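Local coordinates for malonyl CoA-acyl carrier protein transacylase (Bartonella henselae, PDB 3QAT) that probably transfers the malonyl group from malonyl-CoA to the acyl carrier protein, supplying building blocks for bacterial fatty acid synthesis, at residues A8-G13 with E265-I270; G100-L105 with A117-I122; R121-A126 with Q255-R260; C162-D167 with I173-E178; N237-P242 with V250-Q255. All coordinates share one frame; numbering follows the deposited sequence.

Overall arrangement
The first segments of contacts 1 to 5 follow one another along the chain. Contact 1 closes the longest loop, in which the other four are nested; contact 5 lies within the loop closed by contact 3, as does contact 4. Contacts 2 and 3 share helix 113-129 and have centres about 10 Å apart, while contacts 3 and 5 share helix 246-258, about 12 Å apart. Contact 1 joins the four-stranded parallel sheet to helix 263-272, whereas contact 4 is a hairpin of the separate mixed sheet, about 22 Å from contact 2 (centres). This two-sheet plan matches the larger and smaller subdomains of malonyl transferases, whose active site lies between them.

Contact 1: residues A8-G13 with E265-I270; sequences AFTFPG and ETIEWI
Thr10 OG1 is hydrogen-bonded to the carbonyl O of Phe279 on the adjacent strand 275-281, which leaves the methyl of the same side chain to deal with the helix across the contact. That methyl, CG2, approaches CD1 of Ile267 at 4.5 Å, a loose touch made by the far end of the isoleucine. Threonine suits a strand position of this kind: its hydroxyl serves the sheet while its methyl presents an apolar surface. Two residues earlier, Ala8 points its CB toward the helix and meets CG2 of Ile270 at 3.8 Å. The short branch of Ile270 does this touching because it stands anti to the backbone N, while chi1 of -69° sets CG1 beside that nitrogen. A small alanine lets the two backbones come to 7.6 Å between the CA of Ala8 and the CA of Ile270. Strand 8-11 belongs to the parallel sheet of the larger, alpha/beta-hydrolase-like subdomain of acyl transferases, and helix 265-270 packs over one face of it, with Ile270 also touching Val275 of the next strand. The intervening Phe9 faces away, against helix 62-82, as expected when successive strand residues address opposite faces. Ile267 and Ile270, both buried, fall on one side of the helix, about one turn apart, which is why both can reach the strand.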
# COMPACT_ATOMS: atom_id res chain seq x y z
N ALA A 8 -14.49 -0.06 -7.05
CA ALA A 8 -13.15 -0.62 -6.93
C ALA A 8 -12.84 -0.73 -5.45
O ALA A 8 -13.30 0.09 -4.64
CB ALA A 8 -12.12 0.26 -7.63
N PHE A 9 -12.06 -1.76 -5.11
CA PHE A 9 -11.55 -1.88 -3.72
C PHE A 9 -10.07 -1.46 -3.73
O PHE A 9 -9.26 -1.99 -4.52
CB PHE A 9 -11.65 -3.34 -3.26
CG PHE A 9 -13.00 -3.75 -2.73
CD1 PHE A 9 -14.16 -2.95 -2.91
CD2 PHE A 9 -13.13 -4.96 -2.04
CE1 PHE A 9 -15.39 -3.37 -2.41
CE2 PHE A 9 -14.37 -5.40 -1.56
CZ PHE A 9 -15.51 -4.60 -1.73
N THR A 10 -9.70 -0.57 -2.80
CA THR A 10 -8.32 -0.11 -2.68
C THR A 10 -7.82 -0.46 -1.28
O THR A 10 -8.60 -0.46 -0.32
CB THR A 10 -8.15 1.41 -2.94
OG1 THR A 10 -8.88 2.16 -1.97
CG2 THR A 10 -8.66 1.78 -4.36
N PHE A 11 -6.53 -0.78 -1.19
CA PHE A 11 -5.96 -1.33 0.05
C PHE A 11 -4.82 -0.47 0.53
O PHE A 11 -3.87 -0.22 -0.22
CB PHE A 11 -5.51 -2.78 -0.23
CG PHE A 11 -6.66 -3.71 -0.53
CD1 PHE A 11 -7.25 -3.76 -1.81
CD2 PHE A 11 -7.20 -4.51 0.47
CE1 PHE A 11 -8.33 -4.63 -2.07
CE2 PHE A 11 -8.29 -5.36 0.23
CZ PHE A 11 -8.86 -5.42 -1.05
N PRO A 12 -4.89 -0.00 1.78
CA PRO A 12 -3.89 0.93 2.26
C PRO A 12 -2.52 0.31 2.52
O PRO A 12 -2.39 -0.93 2.66
CB PRO A 12 -4.50 1.49 3.55
CG PRO A 12 -5.48 0.49 4.01
CD PRO A 12 -5.97 -0.24 2.76
N GLY A 13 -1.53 1.19 2.58
CA GLY A 13 -0.15 0.78 2.82
C GLY A 13 0.46 1.43 4.04
O GLY A 13 -0.24 1.98 4.89
N GLU A 265 -2.30 8.46 -10.78
CA GLU A 265 -2.72 7.94 -12.08
C GLU A 265 -3.65 6.75 -11.94
O GLU A 265 -4.56 6.56 -12.76
CB GLU A 265 -1.49 7.55 -12.89
CG GLU A 265 -0.71 8.76 -13.46
CD GLU A 265 0.68 8.36 -13.95
OE1 GLU A 265 1.55 7.98 -13.12
OE2 GLU A 265 0.90 8.44 -15.18
N THR A 266 -3.44 5.95 -10.88
CA THR A 266 -4.30 4.82 -10.60
C THR A 266 -5.73 5.26 -10.34
O THR A 266 -6.66 4.73 -10.92
CB THR A 266 -3.73 3.99 -9.42
OG1 THR A 266 -2.49 3.41 -9.83
CG2 THR A 266 -4.69 2.87 -9.03
N ILE A 267 -5.91 6.25 -9.47
CA ILE A 267 -7.25 6.71 -9.14
C ILE A 267 -7.89 7.40 -10.35
O ILE A 267 -9.10 7.21 -10.63
CB ILE A 267 -7.23 7.67 -7.93
CG1 ILE A 267 -6.72 6.91 -6.68
CG2 ILE A 267 -8.65 8.28 -7.69
CD1 ILE A 267 -7.51 5.61 -6.36
N GLU A 268 -7.10 8.17 -11.09
CA GLU A 268 -7.60 8.80 -12.32
C GLU A 268 -8.05 7.75 -13.33
O GLU A 268 -9.12 7.90 -13.94
CB GLU A 268 -6.58 9.77 -12.91
CG GLU A 268 -6.42 11.04 -12.05
CD GLU A 268 -5.32 11.98 -12.53
OE1 GLU A 268 -4.52 11.60 -13.39
OE2 GLU A 268 -5.26 13.13 -12.03
N TRP A 269 -7.23 6.71 -13.54
CA TRP A 269 -7.61 5.63 -14.46
C TRP A 269 -8.90 4.94 -14.01
O TRP A 269 -9.84 4.77 -14.78
CB TRP A 269 -6.48 4.60 -14.66
CG TRP A 269 -6.85 3.66 -15.78
CD1 TRP A 269 -6.61 3.86 -17.10
CD2 TRP A 269 -7.60 2.44 -15.68
NE1 TRP A 269 -7.12 2.81 -17.84
CE2 TRP A 269 -7.74 1.92 -16.99
CE3 TRP A 269 -8.14 1.72 -14.61
CZ2 TRP A 269 -8.43 0.74 -17.27
CZ3 TRP A 269 -8.83 0.52 -14.88
CH2 TRP A 269 -8.98 0.06 -16.22
N ILE A 270 -8.93 4.51 -12.75
CA ILE A 270 -10.13 3.82 -12.25
C ILE A 270 -11.40 4.66 -12.44
O ILE A 270 -12.42 4.14 -12.90
CB ILE A 270 -9.94 3.36 -10.78
CG1 ILE A 270 -8.90 2.23 -10.69
CG2 ILE A 270 -11.25 2.87 -10.18
CD1 ILE A 270 -8.46 1.92 -9.23

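Contact 2: residues G100-L105 with A117-I122; sequences GEYSAL and ARLLRI
With chi1 of -62°, the ring of Tyr102 swings anti to its own carbonyl carbon and out toward helix 117-122, where Leu120, whose CG takes the same placement (chi1 -70°), extends its branched end to meet it. The leucine's CD2 does most of the touching. It lies 3.6 Å from Tyr102 CG and equally near CD2 of the ring, coming in at a slant to the ring plane rather than squarely over it. Its other methyl, CD1, reaches the root of the tyrosine side chain instead, 4.0 Å from Tyr102 CB. A second, slacker touch comes from the preceding residue: Leu119 CB stands 4.4 Å from Tyr102 CD1. The tyrosine thus meets two consecutive residues of one helix, each along a different part of its base. Leucine suits position 120 because its forked end fits beside a ring; Leu119 lends only its CB here, and its side chain packs on helix 212-224. Both are buried, and Leu120 goes on to Met70 of helix 62-82.

Helix 100-107 begins at Gly100, the last glycine of a GxSxG sequence consistent with a nucleophile elbow, so this contact lies just behind the probable active-site serine. Not one hydrogen bond or charge pair crosses between the two segments. Their cohesion is therefore dispersive and hydrophobic, with no directional bond between them to fix the angle of the ring.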
# COMPACT_ATOMS: atom_id res chain seq x y z
N GLY A 100 -0.11 -2.74 -0.02
CA GLY A 100 -1.53 -2.96 -0.32
C GLY A 100 -1.77 -3.74 -1.62
O GLY A 100 -2.85 -4.29 -1.78
N GLU A 101 -0.79 -3.79 -2.53
CA GLU A 101 -0.94 -4.64 -3.73
C GLU A 101 -1.07 -6.12 -3.33
O GLU A 101 -1.82 -6.88 -3.96
CB GLU A 101 0.24 -4.48 -4.68
CG GLU A 101 0.48 -3.06 -5.15
CD GLU A 101 1.11 -3.00 -6.54
OE1 GLU A 101 2.34 -3.28 -6.72
OE2 GLU A 101 0.36 -2.67 -7.46
N TYR A 102 -0.37 -6.52 -2.27
CA TYR A 102 -0.44 -7.88 -1.77
C TYR A 102 -1.77 -8.16 -1.11
O TYR A 102 -2.36 -9.21 -1.33
CB TYR A 102 0.73 -8.21 -0.81
CG TYR A 102 2.08 -8.12 -1.48
CD1 TYR A 102 2.75 -9.28 -1.93
CD2 TYR A 102 2.67 -6.88 -1.73
CE1 TYR A 102 3.97 -9.21 -2.60
CE2 TYR A 102 3.92 -6.79 -2.40
CZ TYR A 102 4.54 -7.97 -2.83
OH TYR A 102 5.75 -7.91 -3.49
N SER A 103 -2.26 -7.19 -0.33
CA SER A 103 -3.61 -7.33 0.23
C SER A 103 -4.66 -7.48 -0.87
O SER A 103 -5.55 -8.32 -0.77
CB SER A 103 -3.96 -6.11 1.08
OG SER A 103 -2.91 -5.87 2.01
N ALA A 104 -4.53 -6.67 -1.90
CA ALA A 104 -5.44 -6.69 -3.06
C ALA A 104 -5.40 -8.06 -3.76
O ALA A 104 -6.45 -8.64 -4.08
CB ALA A 104 -5.05 -5.58 -4.00
N LEU A 105 -4.20 -8.58 -3.96
CA LEU A 105 -4.04 -9.87 -4.61
C LEU A 105 -4.58 -11.01 -3.75
O LEU A 105 -5.17 -11.94 -4.27
CB LEU A 105 -2.59 -10.10 -5.05
CG LEU A 105 -2.11 -9.22 -6.22
CD1 LEU A 105 -0.60 -9.28 -6.40
CD2 LEU A 105 -2.82 -9.63 -7.56
N ALA A 117 0.90 -13.41 4.09
CA ALA A 117 1.57 -13.01 5.34
C ALA A 117 3.09 -13.21 5.25
O ALA A 117 3.86 -12.32 5.60
CB ALA A 117 1.00 -13.77 6.53
N ARG A 118 3.50 -14.37 4.77
CA ARG A 118 4.91 -14.67 4.69
C ARG A 118 5.62 -13.80 3.66
O ARG A 118 6.74 -13.34 3.91
CB ARG A 118 5.12 -16.17 4.39
CG ARG A 118 4.72 -17.07 5.57
CD ARG A 118 4.76 -18.52 5.15
NE ARG A 118 4.43 -19.36 6.28
CZ ARG A 118 4.16 -20.66 6.20
NH1 ARG A 118 4.15 -21.27 5.01
NH2 ARG A 118 3.89 -21.34 7.31
N LEU A 119 4.97 -13.56 2.53
CA LEU A 119 5.57 -12.69 1.51
C LEU A 119 5.80 -11.30 2.08
O LEU A 119 6.84 -10.70 1.81
CB LEU A 119 4.69 -12.59 0.24
CG LEU A 119 4.67 -13.81 -0.68
CD1 LEU A 119 3.48 -13.66 -1.62
CD2 LEU A 119 5.98 -13.93 -1.46
N LEU A 120 4.83 -10.78 2.86
CA LEU A 120 4.96 -9.42 3.41
C LEU A 120 5.99 -9.32 4.52
O LEU A 120 6.68 -8.31 4.64
CB LEU A 120 3.60 -8.86 3.85
CG LEU A 120 2.71 -8.55 2.64
CD1 LEU A 120 1.34 -8.20 3.17
CD2 LEU A 120 3.29 -7.40 1.80
N ARG A 121 6.16 -10.39 5.29
CA ARG A 121 7.23 -10.45 6.26
C ARG A 121 8.62 -10.47 5.56
O ARG A 121 9.53 -9.75 5.94
CB ARG A 121 7.01 -11.64 7.21
CG ARG A 121 8.18 -11.99 8.13
CD ARG A 121 8.68 -10.83 8.99
NE ARG A 121 7.64 -10.18 9.81
CZ ARG A 121 7.20 -10.64 10.99
NH1 ARG A 121 7.57 -11.83 11.47
NH2 ARG A 121 6.33 -9.90 11.68
N ILE A 122 8.72 -11.26 4.49
CA ILE A 122 9.97 -11.29 3.68
C ILE A 122 10.22 -9.89 3.10
O ILE A 122 11.37 -9.39 3.12
CB ILE A 122 9.85 -12.36 2.57
CG1 ILE A 122 9.98 -13.75 3.21
CG2 ILE A 122 10.95 -12.14 1.49
CD1 ILE A 122 9.49 -14.88 2.27

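Contact 3: residues R121-A126 with Q255-R260; sequences RIRGNA and QQVTGR
Arg123 stretches across the space between two helices until the edge of its guanidinium meets the end of Gln256, the two side chains crossing at about a right angle. The bond runs from Arg123 NH2 to Gln256 OE1 at 2.8 Å. It lies in the guanidinium plane but is bent, with an angle of 130° at the hydrogen. NH2 sits 33° off the carbonyl plane of the amide. The two flat groups are turned 41° against each other. Arg123 gets this far because CG stands anti to the backbone N and its chain runs extended as far as NE, whereas Gln256 bends back at its second torsion to turn its amide toward the arginine. The long arginine suits this gap, offering several N-H groups, and the glutamine amide supplies both acceptor OE1 and donor NE2.

A water adds a second link: it accepts from Arg123 NE at 3.0 Å and donates only weakly to Gln256 OE1, at 3.4 Å. Val257 CG2 lies 4.4 Å from Arg123 NE, an apolar neighbour to an otherwise polar meeting. Beyond the two segments, Arg123 NH2 also bonds to Ser98 OG and NH1 to Gln66 OE1, while the backbone O of Gln256 accepts from His207 ND1. Serine, histidine, glutamine and arginine so placed resemble the active site of malonyl transferases, in which an arginine of this kind receives the malonyl carboxylate. An amide oxygen can steer the guanidinium without offering a full negative charge, so the arginine would probably remain attractive to an incoming carboxylate.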
# COMPACT_ATOMS: atom_id res chain seq x y z
N ARG A 121 6.16 -10.39 5.29
CA ARG A 121 7.23 -10.45 6.26
C ARG A 121 8.62 -10.47 5.56
O ARG A 121 9.53 -9.75 5.94
CB ARG A 121 7.01 -11.64 7.21
CG ARG A 121 8.18 -11.99 8.13
CD ARG A 121 8.68 -10.83 8.99
NE ARG A 121 7.64 -10.18 9.81
CZ ARG A 121 7.20 -10.64 10.99
NH1 ARG A 121 7.57 -11.83 11.47
NH2 ARG A 121 6.33 -9.90 11.68
N ILE A 122 8.72 -11.26 4.49
CA ILE A 122 9.97 -11.29 3.68
C ILE A 122 10.22 -9.89 3.10
O ILE A 122 11.37 -9.39 3.12
CB ILE A 122 9.85 -12.36 2.57
CG1 ILE A 122 9.98 -13.75 3.21
CG2 ILE A 122 10.95 -12.14 1.49
CD1 ILE A 122 9.49 -14.88 2.27
N ARG A 123 9.15 -9.25 2.63
CA ARG A 123 9.29 -7.94 2.00
C ARG A 123 9.77 -6.90 3.02
O ARG A 123 10.73 -6.15 2.76
CB ARG A 123 7.93 -7.53 1.41
CG ARG A 123 8.00 -6.36 0.43
CD ARG A 123 6.65 -6.23 -0.29
NE ARG A 123 6.59 -5.11 -1.26
CZ ARG A 123 6.23 -3.86 -0.94
NH1 ARG A 123 5.95 -3.51 0.34
NH2 ARG A 123 6.17 -2.91 -1.88
N GLY A 124 9.13 -6.88 4.18
CA GLY A 124 9.48 -5.92 5.25
C GLY A 124 10.90 -6.17 5.75
O GLY A 124 11.67 -5.23 5.90
N ASN A 125 11.24 -7.43 5.99
CA ASN A 125 12.60 -7.76 6.44
C ASN A 125 13.64 -7.28 5.42
O ASN A 125 14.69 -6.69 5.80
CB ASN A 125 12.76 -9.26 6.68
CG ASN A 125 12.20 -9.74 8.02
OD1 ASN A 125 11.98 -8.95 8.94
ND2 ASN A 125 11.99 -11.04 8.13
N ALA A 126 13.38 -7.55 4.14
CA ALA A 126 14.36 -7.26 3.08
C ALA A 126 14.50 -5.76 2.88
O ALA A 126 15.61 -5.25 2.67
CB ALA A 126 13.99 -7.93 1.77
N GLN A 255 9.40 -5.09 -9.75
CA GLN A 255 9.70 -3.74 -10.25
C GLN A 255 9.21 -2.65 -9.29
O GLN A 255 9.85 -1.60 -9.14
CB GLN A 255 9.04 -3.54 -11.61
CG GLN A 255 9.61 -4.40 -12.73
CD GLN A 255 8.75 -4.32 -13.99
OE1 GLN A 255 8.33 -3.23 -14.40
NE2 GLN A 255 8.48 -5.47 -14.59
N GLN A 256 8.07 -2.93 -8.66
CA GLN A 256 7.45 -1.98 -7.73
C GLN A 256 8.39 -1.58 -6.58
O GLN A 256 8.39 -0.42 -6.12
CB GLN A 256 6.15 -2.62 -7.20
CG GLN A 256 5.17 -1.64 -6.56
CD GLN A 256 5.48 -1.35 -5.13
OE1 GLN A 256 6.38 -1.96 -4.53
NE2 GLN A 256 4.75 -0.39 -4.56
N VAL A 257 9.20 -2.52 -6.12
CA VAL A 257 10.06 -2.28 -4.95
C VAL A 257 11.00 -1.10 -5.15
O VAL A 257 11.23 -0.34 -4.22
CB VAL A 257 10.84 -3.58 -4.61
CG1 VAL A 257 11.93 -3.35 -3.57
CG2 VAL A 257 9.83 -4.67 -4.16
N THR A 258 11.55 -0.95 -6.36
CA THR A 258 12.49 0.13 -6.65
C THR A 258 11.89 1.30 -7.41
O THR A 258 12.59 2.28 -7.67
CB THR A 258 13.69 -0.39 -7.48
OG1 THR A 258 13.21 -1.07 -8.64
CG2 THR A 258 14.52 -1.31 -6.63
N GLY A 259 10.61 1.19 -7.77
CA GLY A 259 9.98 2.16 -8.66
C GLY A 259 8.90 2.99 -7.98
O GLY A 259 8.51 2.72 -6.84
N ARG A 260 8.41 3.97 -8.74
CA ARG A 260 7.41 4.94 -8.27
C ARG A 260 6.02 4.32 -8.11
O ARG A 260 5.53 3.58 -8.98
CB ARG A 260 7.34 6.11 -9.26
CG ARG A 260 6.14 7.06 -9.09
CD ARG A 260 6.25 8.24 -10.07
NE ARG A 260 6.26 7.79 -11.46
CZ ARG A 260 5.32 8.07 -12.37
NH1 ARG A 260 4.26 8.83 -12.06
NH2 ARG A 260 5.44 7.58 -13.60
O HOH W 1 6.24 -5.34 -4.25

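Contact 4: residues C162-D167 with I173-E178; sequences CQIAND and IVISGE
The amide of Asn166 lies alongside Val174, both side chains pointing the same way from their paired strands, with Asn166 OD1 3.7 Å from Val174 CG2. CG anti to the carbonyl carbon (chi1 -66°) lays it there, and OD1 also takes a bond from Asn168 ND2. In the plane of that amide, ND2 donates to Ala165 O at 2.9 Å, standing above the carbonyl plane. This brace lies at a classic beta bulge: Val174 O accepts from both Ala165 N (2.7 Å) and Asn166 N (3.1 Å), so two residues of strand 162-167 face one of its partner. Elsewhere the antiparallel pairing is regular, as in Gln163 N to Ser176 O at 2.8 Å.

Among the apolar side chains, Ile164 CG2 meets Ile173 CG2 at 3.9 Å, and Cys162 SG meets Ile175 CD1 at 3.8 Å. Gly177 adopts backbone angles that call for glycine, at the corner before helix 179-191.

This hairpin occupies the middle of the mixed sheet of the smaller, ferredoxin-like subdomain, flanked by strands 136-142 and 261-262; apolar Cys162, Ile164 and Ile175 suit packing against helix 146-155, and Cys162 and Ile175 also touch helix 179-191.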
# COMPACT_ATOMS: atom_id res chain seq x y z
N CYS A 162 18.30 10.72 -5.94
CA CYS A 162 16.99 11.16 -5.41
C CYS A 162 15.94 10.90 -6.47
O CYS A 162 16.10 11.30 -7.62
CB CYS A 162 17.04 12.64 -5.02
SG CYS A 162 15.53 13.31 -4.26
N GLN A 163 14.87 10.21 -6.08
CA GLN A 163 13.87 9.77 -7.03
C GLN A 163 12.48 10.01 -6.47
O GLN A 163 12.31 10.16 -5.26
CB GLN A 163 14.03 8.26 -7.29
CG GLN A 163 15.24 7.93 -8.12
CD GLN A 163 15.47 6.44 -8.20
OE1 GLN A 163 15.80 5.81 -7.22
NE2 GLN A 163 15.29 5.88 -9.39
N ILE A 164 11.48 10.09 -7.35
CA ILE A 164 10.08 10.12 -6.88
C ILE A 164 9.65 8.72 -6.44
O ILE A 164 9.63 7.78 -7.26
CB ILE A 164 9.14 10.68 -7.96
CG1 ILE A 164 9.48 12.16 -8.21
CG2 ILE A 164 7.66 10.51 -7.53
CD1 ILE A 164 8.60 12.82 -9.28
N ALA A 165 9.31 8.58 -5.16
CA ALA A 165 8.85 7.31 -4.59
C ALA A 165 7.34 7.14 -4.70
O ALA A 165 6.86 6.04 -4.97
CB ALA A 165 9.27 7.24 -3.13
N ASN A 166 6.58 8.20 -4.45
CA ASN A 166 5.12 8.11 -4.59
C ASN A 166 4.64 9.36 -5.33
O ASN A 166 5.09 10.48 -5.02
CB ASN A 166 4.36 8.25 -3.28
CG ASN A 166 4.55 7.14 -2.24
OD1 ASN A 166 3.95 7.30 -1.16
ND2 ASN A 166 5.27 6.03 -2.51
N ASP A 167 3.68 9.21 -6.22
CA ASP A 167 2.93 10.33 -6.75
C ASP A 167 1.51 10.09 -6.21
O ASP A 167 0.78 9.26 -6.76
CB ASP A 167 2.97 10.29 -8.30
CG ASP A 167 2.09 11.36 -8.94
OD1 ASP A 167 1.80 12.38 -8.30
OD2 ASP A 167 1.66 11.19 -10.11
N ILE A 173 3.77 14.52 -3.18
CA ILE A 173 4.81 13.71 -3.81
C ILE A 173 5.83 13.33 -2.73
O ILE A 173 6.27 14.18 -1.95
CB ILE A 173 5.48 14.45 -5.00
CG1 ILE A 173 4.49 14.60 -6.18
CG2 ILE A 173 6.78 13.71 -5.45
CD1 ILE A 173 5.00 15.42 -7.33
N VAL A 174 6.17 12.04 -2.66
CA VAL A 174 7.19 11.56 -1.73
C VAL A 174 8.45 11.23 -2.52
O VAL A 174 8.37 10.55 -3.54
CB VAL A 174 6.71 10.31 -0.98
CG1 VAL A 174 7.72 9.92 0.08
CG2 VAL A 174 5.35 10.59 -0.33
N ILE A 175 9.59 11.75 -2.07
CA ILE A 175 10.87 11.44 -2.70
C ILE A 175 11.70 10.51 -1.79
O ILE A 175 11.41 10.36 -0.60
CB ILE A 175 11.69 12.71 -3.05
CG1 ILE A 175 11.90 13.58 -1.81
CG2 ILE A 175 10.97 13.47 -4.18
CD1 ILE A 175 12.84 14.78 -2.05
N SER A 176 12.74 9.92 -2.37
CA SER A 176 13.50 8.87 -1.70
C SER A 176 14.87 8.74 -2.34
O SER A 176 15.03 9.01 -3.53
CB SER A 176 12.74 7.54 -1.85
OG SER A 176 13.41 6.49 -1.18
N GLY A 177 15.83 8.27 -1.56
CA GLY A 177 17.18 8.02 -2.11
C GLY A 177 18.24 8.22 -1.06
O GLY A 177 18.04 7.95 0.14
N GLU A 178 19.41 8.68 -1.50
CA GLU A 178 20.51 8.83 -0.57
C GLU A 178 20.31 10.03 0.35
O GLU A 178 19.83 11.07 -0.09
CB GLU A 178 21.83 8.94 -1.30
CG GLU A 178 22.22 7.63 -1.98
CD GLU A 178 23.46 7.76 -2.82
OE1 GLU A 178 23.44 8.52 -3.82
OE2 GLU A 178 24.45 7.07 -2.49

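Contact 5: residues N237-P242 with V250-Q255; sequences NVSVIP and VSLLVQ
Leu252 meets the loop 237-242 first, and with both of its methyls: CD2 lies 3.9 Å from Val238 CG1, while CD1 lies 4.0 Å from Ser239 OG. With CG anti to its own carbonyl carbon (chi1 -63°), the leucine sends its fork at the loop, where it crosses Val238 obliquely. The branches of the valine divide their work, for CG2 turns to the helix backbone and packs 3.8 Å from Leu252 O. That carbonyl is also approached by a water, which accepts from Val238 N at 3.2 Å and donates weakly to Leu252 O. The water thus gives the loop's N-H a partner where no direct bond to the helix forms. Ser239 OG has its own polar partner in Glu243.

One turn on comes Gln255, extended beyond CG, its OE1 resting 3.6 Å from Val238 CG1 and the two side chains meeting at about a right angle. Its NE2 points back along the helix to Ser251 OG, although two conformers of that serine make this bond less certain. A beta-branched valine suits the place because CG1 can touch both side chains while CG2 packs on the helix backbone.

Ahead of Val238, Asn237 holds the strand-to-helix turn through Gly96 O and Ser98 N, and its OD1 also accepts from Gln256 NE2. A loop tied in this way to a GxSxG turn is consistent with the nucleophile-elbow surroundings of the acyl transferase fold.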
# COMPACT_ATOMS: atom_id res chain seq x y z
N ASN A 237 0.70 -0.74 -9.37
CA ASN A 237 1.36 0.52 -9.07
C ASN A 237 2.34 0.98 -10.17
O ASN A 237 2.53 2.18 -10.35
CB ASN A 237 2.21 0.40 -7.78
CG ASN A 237 1.42 0.32 -6.48
OD1 ASN A 237 2.04 0.09 -5.45
ND2 ASN A 237 0.11 0.57 -6.50
N VAL A 238 2.95 0.01 -10.89
CA VAL A 238 4.01 0.30 -11.86
C VAL A 238 3.42 0.60 -13.24
O VAL A 238 3.93 1.46 -13.96
CB VAL A 238 5.02 -0.89 -11.92
CG1 VAL A 238 5.94 -0.84 -13.15
CG2 VAL A 238 5.84 -0.90 -10.63
N SER A 239 2.33 -0.08 -13.56
CA SER A 239 1.80 -0.08 -14.94
C SER A 239 0.51 0.73 -15.13
O SER A 239 0.23 1.21 -16.24
CB SER A 239 1.57 -1.50 -15.42
OG SER A 239 0.54 -2.13 -14.65
N VAL A 240 -0.26 0.90 -14.05
CA VAL A 240 -1.56 1.61 -14.11
C VAL A 240 -2.47 1.06 -15.24
O VAL A 240 -3.19 1.82 -15.92
CB VAL A 240 -1.40 3.14 -14.21
CG1 VAL A 240 -2.68 3.84 -13.73
CG2 VAL A 240 -0.24 3.62 -13.39
N ILE A 241 -2.47 -0.25 -15.40
CA ILE A 241 -3.41 -0.93 -16.29
C ILE A 241 -3.95 -2.16 -15.58
O ILE A 241 -3.34 -2.64 -14.59
CB ILE A 241 -2.77 -1.32 -17.65
CG1 ILE A 241 -1.58 -2.25 -17.46
CG2 ILE A 241 -2.41 -0.07 -18.47
CD1 ILE A 241 -0.84 -2.62 -18.77
N PRO A 242 -5.08 -2.69 -16.05
CA PRO A 242 -5.61 -3.88 -15.39
C PRO A 242 -4.74 -5.10 -15.70
O PRO A 242 -4.54 -5.47 -16.87
CB PRO A 242 -7.05 -4.01 -15.93
CG PRO A 242 -7.17 -3.02 -17.02
CD PRO A 242 -6.05 -2.07 -16.98
N VAL A 250 3.87 -10.97 -10.97
CA VAL A 250 5.09 -11.19 -10.18
C VAL A 250 6.19 -10.22 -10.62
O VAL A 250 6.85 -9.59 -9.78
CB VAL A 250 5.58 -12.68 -10.24
CG1 VAL A 250 7.08 -12.80 -9.89
CG2 VAL A 250 4.72 -13.53 -9.33
N SER A 251 6.37 -10.05 -11.94
CA SER A 251 7.41 -9.16 -12.43
C SER A 251 7.16 -7.72 -11.97
O SER A 251 8.08 -7.02 -11.54
CB SER A 251 7.50 -9.26 -13.96
OG SER A 251 8.42 -8.32 -14.47
N LEU A 252 5.91 -7.30 -12.04
CA LEU A 252 5.52 -5.95 -11.63
C LEU A 252 5.65 -5.71 -10.13
O LEU A 252 5.98 -4.59 -9.74
CB LEU A 252 4.10 -5.63 -12.09
CG LEU A 252 3.88 -5.59 -13.61
CD1 LEU A 252 2.38 -5.60 -13.85
CD2 LEU A 252 4.52 -4.35 -14.26
N LEU A 253 5.40 -6.74 -9.32
CA LEU A 253 5.66 -6.64 -7.86
C LEU A 253 7.16 -6.44 -7.56
O LEU A 253 7.52 -5.66 -6.66
CB LEU A 253 5.13 -7.86 -7.11
CG LEU A 253 3.61 -8.04 -7.09
CD1 LEU A 253 3.30 -9.37 -6.44
CD2 LEU A 253 2.94 -6.91 -6.30
N VAL A 254 8.02 -7.13 -8.32
CA VAL A 254 9.46 -6.94 -8.16
C VAL A 254 9.89 -5.53 -8.59
O VAL A 254 10.64 -4.84 -7.87
CB VAL A 254 10.24 -8.04 -8.95
CG1 VAL A 254 11.74 -7.75 -8.92
CG2 VAL A 254 9.97 -9.44 -8.36
N GLN A 255 9.40 -5.09 -9.75
CA GLN A 255 9.70 -3.74 -10.25
C GLN A 255 9.21 -2.65 -9.29
O GLN A 255 9.85 -1.60 -9.14
CB GLN A 255 9.04 -3.54 -11.61
CG GLN A 255 9.61 -4.40 -12.73
CD GLN A 255 8.75 -4.32 -13.99
OE1 GLN A 255 8.33 -3.23 -14.40
NE2 GLN A 255 8.48 -5.47 -14.59
O HOH W 2 3.20 -2.82 -9.44